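Local coordinates for DUF4785 domain-containing protein (Legionella pneumophila subsp. pneumophila, PDB 4KH9) that is of unknown function but binds calcium and is built from three domains, the central and C-terminal ones of the E-set clan, at residues K10-E15 with I265-L270; R22-D27 with R318-E323; A292-L297 with I352-L357. All blocks are in the same frame, centred on the assembly; numbering follows the deposited sequence.

Overall arrangement
Contacts 1 and 3 are largely buried and adjoin each other, whereas contact 2 lies at the surface. Contact 3 pairs strands 293-302 and 345-353 inside the five-stranded sheet of the C-terminal domain; contact 2 holds strand 25-29 at an edge of the same sheet through strand 312-322, the other neighbour of 293-302. Both therefore have ladder bonds, but contact 3 adds an aromatic ring packed against an alanine and a buried carboxylate, and contact 2 adds arginine, amide and tryptophan groups and a water. Contact 1 involves loop and turn, with one hydrogen bond and mostly apolar packing, and joins contact 3 through Tyr12 and Ser267, which both bond to Asp353.

Contact 1: residues K10-E15 with I265-L270; sequences KAYECE and IPSASL
Lys10 and Tyr12 pack on Ile265, Pro266 and Ser267 in a largely buried loop-to-turn contact, where the chain segment between strands 2-3 and 25-29 passes the short link from strand 251-264 to strand 268-278. A single hydrogen bond joins the backbones: Lys10 N donates to Pro266 O at 2.8 Å, from above the carbonyl plane. Lys10 O in turn receives a CA-H...O contact from Ser267 CA at 3.3 Å. Pro266 is the centre of an inverse gamma turn, closed by Ser267 N and Ile265 O 2.7 Å apart, and this tight bend connects the sheets of the central and C-terminal E-set domains. The two branches of Ile265 divide the apolar work. CG2 meets Lys10 CG at 3.7 Å, while CD1 lies 3.8 Å from Tyr12 CB. Tyr12 has CG between its backbone N and carbonyl carbon (chi1 70°), which turns the ring edge toward Ser267, with CE1 3.5 Å from Ser267 CB, near the ring plane. Beyond that edge the hydroxyls of Tyr12 and Ser267 both bond to Asp353 OD2. Lys10 CB packs against CG and CD of Pro266; beyond it the chain bends about CB-CG and carries NZ away to a salt bridge with Glu230.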
loop_
_atom_site.group_PDB
_atom_site.type_symbol
_atom_site.label_atom_id
_atom_site.label_comp_id
_atom_site.label_asym_id
_atom_site.label_seq_id
_atom_site.Cartn_x
_atom_site.Cartn_y
_atom_site.Cartn_z
ATOM N N LYS A 10 11.754 -8.304 18.631
ATOM C CA LYS A 10 11.898 -6.869 18.812
ATOM C C LYS A 10 10.683 -6.356 19.595
ATOM O O LYS A 10 9.544 -6.689 19.270
ATOM C CB LYS A 10 12.046 -6.188 17.420
ATOM C CG LYS A 10 12.039 -4.658 17.410
ATOM C CD LYS A 10 13.316 -4.010 17.876
ATOM C CE LYS A 10 13.212 -2.534 17.613
ATOM N NZ LYS A 10 14.236 -1.766 18.346
ATOM N N ALA A 11 10.931 -5.594 20.654
ATOM C CA ALA A 11 9.844 -5.021 21.451
ATOM C C ALA A 11 9.319 -3.740 20.792
ATOM O O ALA A 11 10.040 -3.099 20.023
ATOM C CB ALA A 11 10.325 -4.729 22.872
ATOM N N TYR A 12 8.054 -3.390 21.074
ATOM C CA TYR A 12 7.441 -2.153 20.605
ATOM C C TYR A 12 6.554 -1.588 21.727
ATOM O O TYR A 12 6.122 -2.326 22.616
ATOM C CB TYR A 12 6.669 -2.339 19.286
ATOM C CG TYR A 12 5.394 -3.149 19.380
ATOM C CD1 TYR A 12 5.429 -4.539 19.378
ATOM C CD2 TYR A 12 4.145 -2.526 19.389
ATOM C CE1 TYR A 12 4.259 -5.293 19.450
ATOM C CE2 TYR A 12 2.964 -3.273 19.420
ATOM C CZ TYR A 12 3.028 -4.659 19.451
ATOM O OH TYR A 12 1.881 -5.421 19.506
ATOM N N GLU A 13 6.356 -0.266 21.718
ATOM C CA GLU A 13 5.507 0.435 22.674
ATOM C C GLU A 13 4.104 0.376 22.129
ATOM O O GLU A 13 3.840 0.904 21.053
ATOM C CB GLU A 13 5.986 1.890 22.925
ATOM C CG GLU A 13 7.369 2.001 23.560
ATOM C CD GLU A 13 7.833 3.407 23.909
ATOM O OE1 GLU A 13 6.993 4.231 24.343
ATOM O OE2 GLU A 13 9.053 3.665 23.801
ATOM N N CYS A 14 3.229 -0.349 22.825
ATOM C CA CYS A 14 1.859 -0.566 22.397
ATOM C C CYS A 14 0.892 0.146 23.308
ATOM O O CYS A 14 0.934 -0.049 24.523
ATOM C CB CYS A 14 1.557 -2.055 22.339
ATOM S SG CYS A 14 0.071 -2.457 21.392
ATOM N N GLU A 15 0.014 0.968 22.712
ATOM C CA GLU A 15 -0.993 1.759 23.432
ATOM C C GLU A 15 -2.306 1.001 23.583
ATOM O O GLU A 15 -2.965 1.146 24.610
ATOM C CB GLU A 15 -1.254 3.117 22.730
ATOM C CG GLU A 15 -1.656 3.031 21.261
ATOM C CD GLU A 15 -1.950 4.336 20.543
ATOM O OE1 GLU A 15 -1.611 5.418 21.077
ATOM O OE2 GLU A 15 -2.484 4.267 19.414
ATOM N N ILE A 265 6.540 -5.531 13.366
ATOM C CA ILE A 265 7.634 -5.660 14.318
ATOM C C ILE A 265 7.647 -7.139 14.775
ATOM O O ILE A 265 6.584 -7.658 15.114
ATOM C CB ILE A 265 7.462 -4.655 15.473
ATOM C CG1 ILE A 265 7.629 -3.201 14.957
ATOM C CG2 ILE A 265 8.430 -4.929 16.626
ATOM C CD1 ILE A 265 6.632 -2.291 15.532
ATOM N N PRO A 266 8.792 -7.843 14.744
ATOM C CA PRO A 266 8.793 -9.268 15.153
ATOM C C PRO A 266 8.691 -9.384 16.679
ATOM O O PRO A 266 9.657 -9.734 17.356
ATOM C CB PRO A 266 10.131 -9.775 14.603
ATOM C CG PRO A 266 11.030 -8.573 14.589
ATOM C CD PRO A 266 10.141 -7.395 14.308
ATOM N N SER A 267 7.502 -9.048 17.222
ATOM C CA SER A 267 7.181 -8.982 18.666
ATOM C C SER A 267 7.226 -10.344 19.352
ATOM O O SER A 267 7.267 -10.403 20.581
ATOM C CB SER A 267 5.802 -8.375 18.855
ATOM O OG SER A 267 4.857 -8.945 17.959
ATOM N N ALA A 268 7.184 -11.435 18.568
ATOM C CA ALA A 268 7.239 -12.807 19.080
ATOM C C ALA A 268 7.646 -13.760 17.971
ATOM O O ALA A 268 7.398 -13.484 16.787
ATOM C CB ALA A 268 5.895 -13.220 19.673
ATOM N N SER A 269 8.310 -14.861 18.347
ATOM C CA SER A 269 8.768 -15.853 17.391
ATOM C C SER A 269 8.516 -17.269 17.871
ATOM O O SER A 269 8.571 -17.529 19.065
ATOM C CB SER A 269 10.262 -15.679 17.123
ATOM O OG SER A 269 10.521 -14.433 16.497
ATOM N N LEU A 270 8.235 -18.171 16.931
ATOM C CA LEU A 270 8.092 -19.613 17.179
ATOM C C LEU A 270 9.485 -20.244 17.112
ATOM O O LEU A 270 10.270 -19.890 16.218
ATOM C CB LEU A 270 7.136 -20.274 16.178
ATOM C CG LEU A 270 5.723 -19.702 16.051
ATOM C CD1 LEU A 270 4.980 -20.392 14.931
ATOM C CD2 LEU A 270 4.944 -19.817 17.364
#

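Contact 2: residues R22-D27 with R318-E323; sequences RENLHD and RAQWLE
Trp321 holds CG anti to its main-chain nitrogen (chi1 176°), laying the indole alongside Arg22, whose chain bends about CB-CG and then runs over the ring face. In the conformer described, one of two modelled for Arg22, the guanidinium stacks flat on the indole, the planes 10° apart. Arg22 CZ stands 4.0 Å from the centroid of the Trp321 six-membered ring, a cation-pi contact, and Arg22 CD makes a CH-pi contact 4.1 Å from the centroid of the five-membered ring. Trp321 NE1 donates to Glu323 OE2 at 3.0 Å, with the oxygen in the ring plane, which helps to fix the turn of the indole.

Strand 25-29 is an outermost strand of the five-stranded sheet of the C-terminal E-set domain, antiparallel to strand 312-322. Leu25 and Ala319 form a hydrogen-bonded pair, with both Leu25 N to Ala319 O and Ala319 N to Leu25 O at 2.8 Å. Nearer Arg22 no direct ladder bond continues the pairing; instead a water accepts from Trp321 N and donates to Arg22 O. On the face bearing His26, the folded chain of Arg318 sends NH1 to Asn24 OD1 at 2.7 Å, in the guanidinium plane but with the amide nearly perpendicular to it. His26 CB covers one face of that guanidinium, 3.7 Å from Arg318 CZ, while His26 NE2 bonds with the backbone N of Thr332.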
loop_
_atom_site.group_PDB
_atom_site.type_symbol
_atom_site.label_atom_id
_atom_site.label_comp_id
_atom_site.label_asym_id
_atom_site.label_seq_id
_atom_site.Cartn_x
_atom_site.Cartn_y
_atom_site.Cartn_z
ATOM N N ARG A 22 -7.815 -11.201 27.405
ATOM C CA ARG A 22 -6.901 -12.038 28.170
ATOM C C ARG A 22 -7.420 -13.482 28.196
ATOM O O ARG A 22 -6.869 -14.334 28.895
ATOM C CB ARG A 22 -6.759 -11.475 29.597
ATOM C CG ARG A 22 -5.373 -10.967 29.956
ATOM C CD ARG A 22 -5.262 -9.458 29.941
ATOM N NE ARG A 22 -4.091 -9.014 30.702
ATOM C CZ ARG A 22 -3.643 -7.762 30.742
ATOM N NH1 ARG A 22 -4.251 -6.808 30.044
ATOM N NH2 ARG A 22 -2.574 -7.457 31.466
ATOM N N GLU A 23 -8.470 -13.761 27.411
ATOM C CA GLU A 23 -9.078 -15.081 27.346
ATOM C C GLU A 23 -8.211 -16.054 26.569
ATOM O O GLU A 23 -7.757 -15.750 25.465
ATOM C CB GLU A 23 -10.471 -15.007 26.717
ATOM C CG GLU A 23 -11.352 -16.177 27.109
ATOM C CD GLU A 23 -12.804 -16.070 26.697
ATOM O OE1 GLU A 23 -13.086 -15.404 25.673
ATOM O OE2 GLU A 23 -13.647 -16.738 27.338
ATOM N N ASN A 24 -7.992 -17.231 27.156
ATOM C CA ASN A 24 -7.261 -18.303 26.499
ATOM C C ASN A 24 -8.291 -19.078 25.686
ATOM O O ASN A 24 -9.158 -19.724 26.275
ATOM C CB ASN A 24 -6.504 -19.178 27.528
ATOM C CG ASN A 24 -5.577 -20.196 26.915
ATOM O OD1 ASN A 24 -5.861 -20.799 25.884
ATOM N ND2 ASN A 24 -4.472 -20.464 27.577
ATOM N N LEU A 25 -8.255 -18.946 24.350
ATOM C CA LEU A 25 -9.240 -19.586 23.483
ATOM C C LEU A 25 -8.626 -20.466 22.431
ATOM O O LEU A 25 -7.630 -20.108 21.798
ATOM C CB LEU A 25 -10.111 -18.535 22.774
ATOM C CG LEU A 25 -10.960 -17.659 23.669
ATOM C CD1 LEU A 25 -11.294 -16.338 22.982
ATOM C CD2 LEU A 25 -12.197 -18.406 24.181
ATOM N N HIS A 26 -9.272 -21.592 22.202
ATOM C CA HIS A 26 -8.894 -22.531 21.166
ATOM C C HIS A 26 -10.068 -22.713 20.224
ATOM O O HIS A 26 -11.190 -22.962 20.663
ATOM C CB HIS A 26 -8.435 -23.862 21.748
ATOM C CG HIS A 26 -7.844 -24.759 20.712
ATOM N ND1 HIS A 26 -8.645 -25.541 19.894
ATOM C CD2 HIS A 26 -6.551 -24.942 20.366
ATOM C CE1 HIS A 26 -7.811 -26.187 19.103
ATOM N NE2 HIS A 26 -6.541 -25.865 19.359
ATOM N N ASP A 27 -9.809 -22.547 18.937
ATOM C CA ASP A 27 -10.779 -22.717 17.871
ATOM C C ASP A 27 -10.243 -23.653 16.841
ATOM O O ASP A 27 -9.032 -23.825 16.718
ATOM C CB ASP A 27 -11.142 -21.373 17.209
ATOM C CG ASP A 27 -11.889 -20.427 18.105
ATOM O OD1 ASP A 27 -13.087 -20.681 18.364
ATOM O OD2 ASP A 27 -11.304 -19.400 18.491
ATOM N N ARG A 318 -4.939 -21.175 18.505
ATOM C CA ARG A 318 -4.772 -20.925 19.936
ATOM C C ARG A 318 -4.474 -19.449 20.142
ATOM O O ARG A 318 -3.432 -18.976 19.698
ATOM C CB ARG A 318 -3.637 -21.807 20.520
ATOM C CG ARG A 318 -3.234 -21.488 21.989
ATOM C CD ARG A 318 -4.270 -21.882 23.046
ATOM N NE ARG A 318 -4.506 -23.329 23.054
ATOM C CZ ARG A 318 -5.343 -23.964 23.862
ATOM N NH1 ARG A 318 -6.028 -23.294 24.777
ATOM N NH2 ARG A 318 -5.504 -25.272 23.760
ATOM N N ALA A 319 -5.379 -18.725 20.790
ATOM C CA ALA A 319 -5.218 -17.291 21.078
ATOM C C ALA A 319 -5.180 -17.066 22.586
ATOM O O ALA A 319 -6.037 -17.565 23.310
ATOM C CB ALA A 319 -6.349 -16.490 20.436
ATOM N N GLN A 320 -4.140 -16.387 23.071
ATOM C CA GLN A 320 -3.985 -16.092 24.493
ATOM C C GLN A 320 -3.161 -14.829 24.703
ATOM O O GLN A 320 -2.543 -14.327 23.764
ATOM C CB GLN A 320 -3.368 -17.275 25.271
ATOM C CG GLN A 320 -2.067 -17.853 24.750
ATOM C CD GLN A 320 -1.789 -19.150 25.467
ATOM O OE1 GLN A 320 -2.125 -20.243 24.982
ATOM N NE2 GLN A 320 -1.213 -19.063 26.656
ATOM N N TRP A 321 -3.203 -14.294 25.938
ATOM C CA TRP A 321 -2.415 -13.141 26.351
ATOM C C TRP A 321 -1.042 -13.637 26.754
ATOM O O TRP A 321 -0.968 -14.579 27.557
ATOM C CB TRP A 321 -3.080 -12.389 27.505
ATOM C CG TRP A 321 -2.241 -11.254 28.009
ATOM C CD1 TRP A 321 -1.338 -11.278 29.040
ATOM C CD2 TRP A 321 -2.210 -9.920 27.474
ATOM N NE1 TRP A 321 -0.737 -10.044 29.169
ATOM C CE2 TRP A 321 -1.256 -9.192 28.223
ATOM C CE3 TRP A 321 -2.950 -9.255 26.478
ATOM C CZ2 TRP A 321 -0.971 -7.853 27.961
ATOM C CZ3 TRP A 321 -2.674 -7.926 26.222
ATOM C CH2 TRP A 321 -1.706 -7.228 26.971
ATOM N N LEU A 322 0.044 -13.025 26.207
ATOM C CA LEU A 322 1.393 -13.475 26.556
ATOM C C LEU A 322 2.257 -12.302 27.018
ATOM O O LEU A 322 2.377 -11.300 26.319
ATOM C CB LEU A 322 2.085 -14.204 25.369
ATOM C CG LEU A 322 1.409 -15.461 24.791
ATOM C CD1 LEU A 322 2.008 -15.839 23.451
ATOM C CD2 LEU A 322 1.458 -16.642 25.758
ATOM N N GLU A 323 2.871 -12.440 28.193
ATOM C CA GLU A 323 3.798 -11.439 28.727
ATOM C C GLU A 323 5.176 -11.670 28.104
ATOM O O GLU A 323 5.410 -12.789 27.611
ATOM C CB GLU A 323 3.867 -11.542 30.274
ATOM C CG GLU A 323 2.638 -11.047 31.015
ATOM C CD GLU A 323 2.434 -9.545 31.027
ATOM O OE1 GLU A 323 3.438 -8.798 30.974
ATOM O OE2 GLU A 323 1.266 -9.115 31.147
HETATM O O HOH W 1 -4.659 -15.514 27.895
#

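Contact 3: residues A292-L297 with I352-L357; sequences ASRYAL and IDYGQL
Ala296 and Ile352 form an antiparallel hydrogen-bonded pair between strands 293-302 and 345-353, neighbours within the five-stranded sheet of the C-terminal E-set domain. Ala296 N reaches Ile352 O at 2.9 Å and Ile352 N reaches Ala296 O at 2.8 Å, both in the carbonyl plane. Their side chains share a sheet face, where the two CB atoms are 4.3 Å apart. Tyr354, just past the strand end, extends this face. Its CG is anti to the carbonyl carbon (chi1 -75°), which turns the ring toward strand 293-302 and sets CE2 3.4 Å from Ala296 CB. The same ring passes obliquely by the extended Arg294 chain, CD2 lying 3.8 Å from Arg294 CG, while Arg294 NH1 continues to the backbone oxygens of Ser21 and Glu23. Tyr354 N donates a further backbone bond to Arg294 O.

On the face of Tyr295, the Asp353 carboxylate lies beside the tyrosine ring and organises the turn that follows. OD2 takes Gln356 NE2 besides the hydroxyls of Tyr12 and Ser267. OD1 is gripped from opposite faces of its plane, by Ser293 OG on the syn side at 2.8 Å and by Gly355 N, also at 2.8 Å, which closes an Asx turn.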
loop_
_atom_site.group_PDB
_atom_site.type_symbol
_atom_site.label_atom_id
_atom_site.label_comp_id
_atom_site.label_asym_id
_atom_site.label_seq_id
_atom_site.Cartn_x
_atom_site.Cartn_y
_atom_site.Cartn_z
ATOM N N ALA A 292 4.271 -7.652 25.717
ATOM C CA ALA A 292 3.021 -8.139 26.294
ATOM C C ALA A 292 1.861 -7.804 25.347
ATOM O O ALA A 292 1.649 -6.635 25.004
ATOM C CB ALA A 292 2.801 -7.518 27.679
ATOM N N SER A 293 1.178 -8.835 24.845
ATOM C CA SER A 293 0.087 -8.634 23.887
ATOM C C SER A 293 -0.723 -9.885 23.753
ATOM O O SER A 293 -0.409 -10.902 24.363
ATOM C CB SER A 293 0.651 -8.224 22.517
ATOM O OG SER A 293 -0.356 -7.781 21.620
ATOM N N ARG A 294 -1.759 -9.820 22.924
ATOM C CA ARG A 294 -2.563 -10.991 22.590
ATOM C C ARG A 294 -2.037 -11.568 21.287
ATOM O O ARG A 294 -1.916 -10.869 20.278
ATOM C CB ARG A 294 -4.057 -10.650 22.509
ATOM C CG ARG A 294 -4.915 -11.883 22.276
ATOM C CD ARG A 294 -6.386 -11.531 22.290
ATOM N NE ARG A 294 -7.202 -12.735 22.168
ATOM C CZ ARG A 294 -7.407 -13.628 23.133
ATOM N NH1 ARG A 294 -6.821 -13.487 24.315
ATOM N NH2 ARG A 294 -8.162 -14.689 22.908
ATOM N N TYR A 295 -1.724 -12.855 21.310
ATOM C CA TYR A 295 -1.176 -13.547 20.150
ATOM C C TYR A 295 -2.017 -14.751 19.781
ATOM O O TYR A 295 -2.605 -15.408 20.663
ATOM C CB TYR A 295 0.260 -14.015 20.440
ATOM C CG TYR A 295 1.235 -12.891 20.694
ATOM C CD1 TYR A 295 1.938 -12.303 19.648
ATOM C CD2 TYR A 295 1.494 -12.447 21.984
ATOM C CE1 TYR A 295 2.841 -11.260 19.877
ATOM C CE2 TYR A 295 2.414 -11.422 22.228
ATOM C CZ TYR A 295 3.100 -10.844 21.170
ATOM O OH TYR A 295 3.970 -9.800 21.388
ATOM N N ALA A 296 -2.049 -15.072 18.482
ATOM C CA ALA A 296 -2.759 -16.258 18.027
ATOM C C ALA A 296 -1.841 -17.122 17.239
ATOM O O ALA A 296 -1.182 -16.660 16.312
ATOM C CB ALA A 296 -3.980 -15.892 17.199
ATOM N N LEU A 297 -1.770 -18.377 17.623
ATOM C CA LEU A 297 -1.015 -19.379 16.899
ATOM C C LEU A 297 -1.977 -20.142 16.025
ATOM O O LEU A 297 -2.882 -20.787 16.549
ATOM C CB LEU A 297 -0.288 -20.297 17.872
ATOM C CG LEU A 297 0.419 -21.506 17.268
ATOM C CD1 LEU A 297 1.522 -21.081 16.278
ATOM C CD2 LEU A 297 0.960 -22.380 18.350
ATOM N N ILE A 352 0.097 -14.528 15.001
ATOM C CA ILE A 352 -0.498 -13.201 14.810
ATOM C C ILE A 352 -0.387 -12.412 16.097
ATOM O O ILE A 352 -0.668 -12.952 17.157
ATOM C CB ILE A 352 -2.000 -13.291 14.345
ATOM C CG1 ILE A 352 -2.128 -14.057 13.015
ATOM C CG2 ILE A 352 -2.645 -11.882 14.195
ATOM C CD1 ILE A 352 -3.529 -14.482 12.620
ATOM N N ASP A 353 -0.070 -11.137 15.986
ATOM C CA ASP A 353 -0.062 -10.191 17.102
ATOM C C ASP A 353 -1.292 -9.331 16.926
ATOM O O ASP A 353 -1.315 -8.519 16.013
ATOM C CB ASP A 353 1.242 -9.362 17.134
ATOM C CG ASP A 353 1.342 -8.307 18.226
ATOM O OD1 ASP A 353 0.331 -8.074 18.938
ATOM O OD2 ASP A 353 2.438 -7.748 18.403
ATOM N N TYR A 354 -2.307 -9.473 17.805
ATOM C CA TYR A 354 -3.535 -8.687 17.686
ATOM C C TYR A 354 -3.328 -7.226 18.048
ATOM O O TYR A 354 -4.165 -6.400 17.676
ATOM C CB TYR A 354 -4.655 -9.275 18.529
ATOM C CG TYR A 354 -5.231 -10.530 17.912
ATOM C CD1 TYR A 354 -6.079 -10.461 16.815
ATOM C CD2 TYR A 354 -4.983 -11.777 18.465
ATOM C CE1 TYR A 354 -6.654 -11.604 16.272
ATOM C CE2 TYR A 354 -5.562 -12.928 17.940
ATOM C CZ TYR A 354 -6.380 -12.841 16.827
ATOM O OH TYR A 354 -6.946 -13.970 16.287
ATOM N N GLY A 355 -2.211 -6.908 18.718
ATOM C CA GLY A 355 -1.855 -5.525 19.019
ATOM C C GLY A 355 -1.471 -4.794 17.747
ATOM O O GLY A 355 -1.689 -3.592 17.625
ATOM N N GLN A 356 -0.916 -5.532 16.775
ATOM C CA GLN A 356 -0.482 -5.009 15.483
ATOM C C GLN A 356 -1.458 -5.348 14.378
ATOM O O GLN A 356 -1.462 -4.669 13.354
ATOM C CB GLN A 356 0.893 -5.584 15.113
ATOM C CG GLN A 356 2.047 -4.995 15.913
ATOM C CD GLN A 356 3.346 -5.518 15.388
ATOM O OE1 GLN A 356 3.834 -5.089 14.345
ATOM N NE2 GLN A 356 3.899 -6.512 16.054
ATOM N N LEU A 357 -2.243 -6.424 14.563
ATOM C CA LEU A 357 -3.146 -7.004 13.581
ATOM C C LEU A 357 -2.299 -7.399 12.366
ATOM O O LEU A 357 -2.657 -7.149 11.212
ATOM C CB LEU A 357 -4.334 -6.072 13.232
ATOM C CG LEU A 357 -5.378 -5.890 14.328
ATOM C CD1 LEU A 357 -6.266 -4.691 14.039
ATOM C CD2 LEU A 357 -6.243 -7.145 14.474
#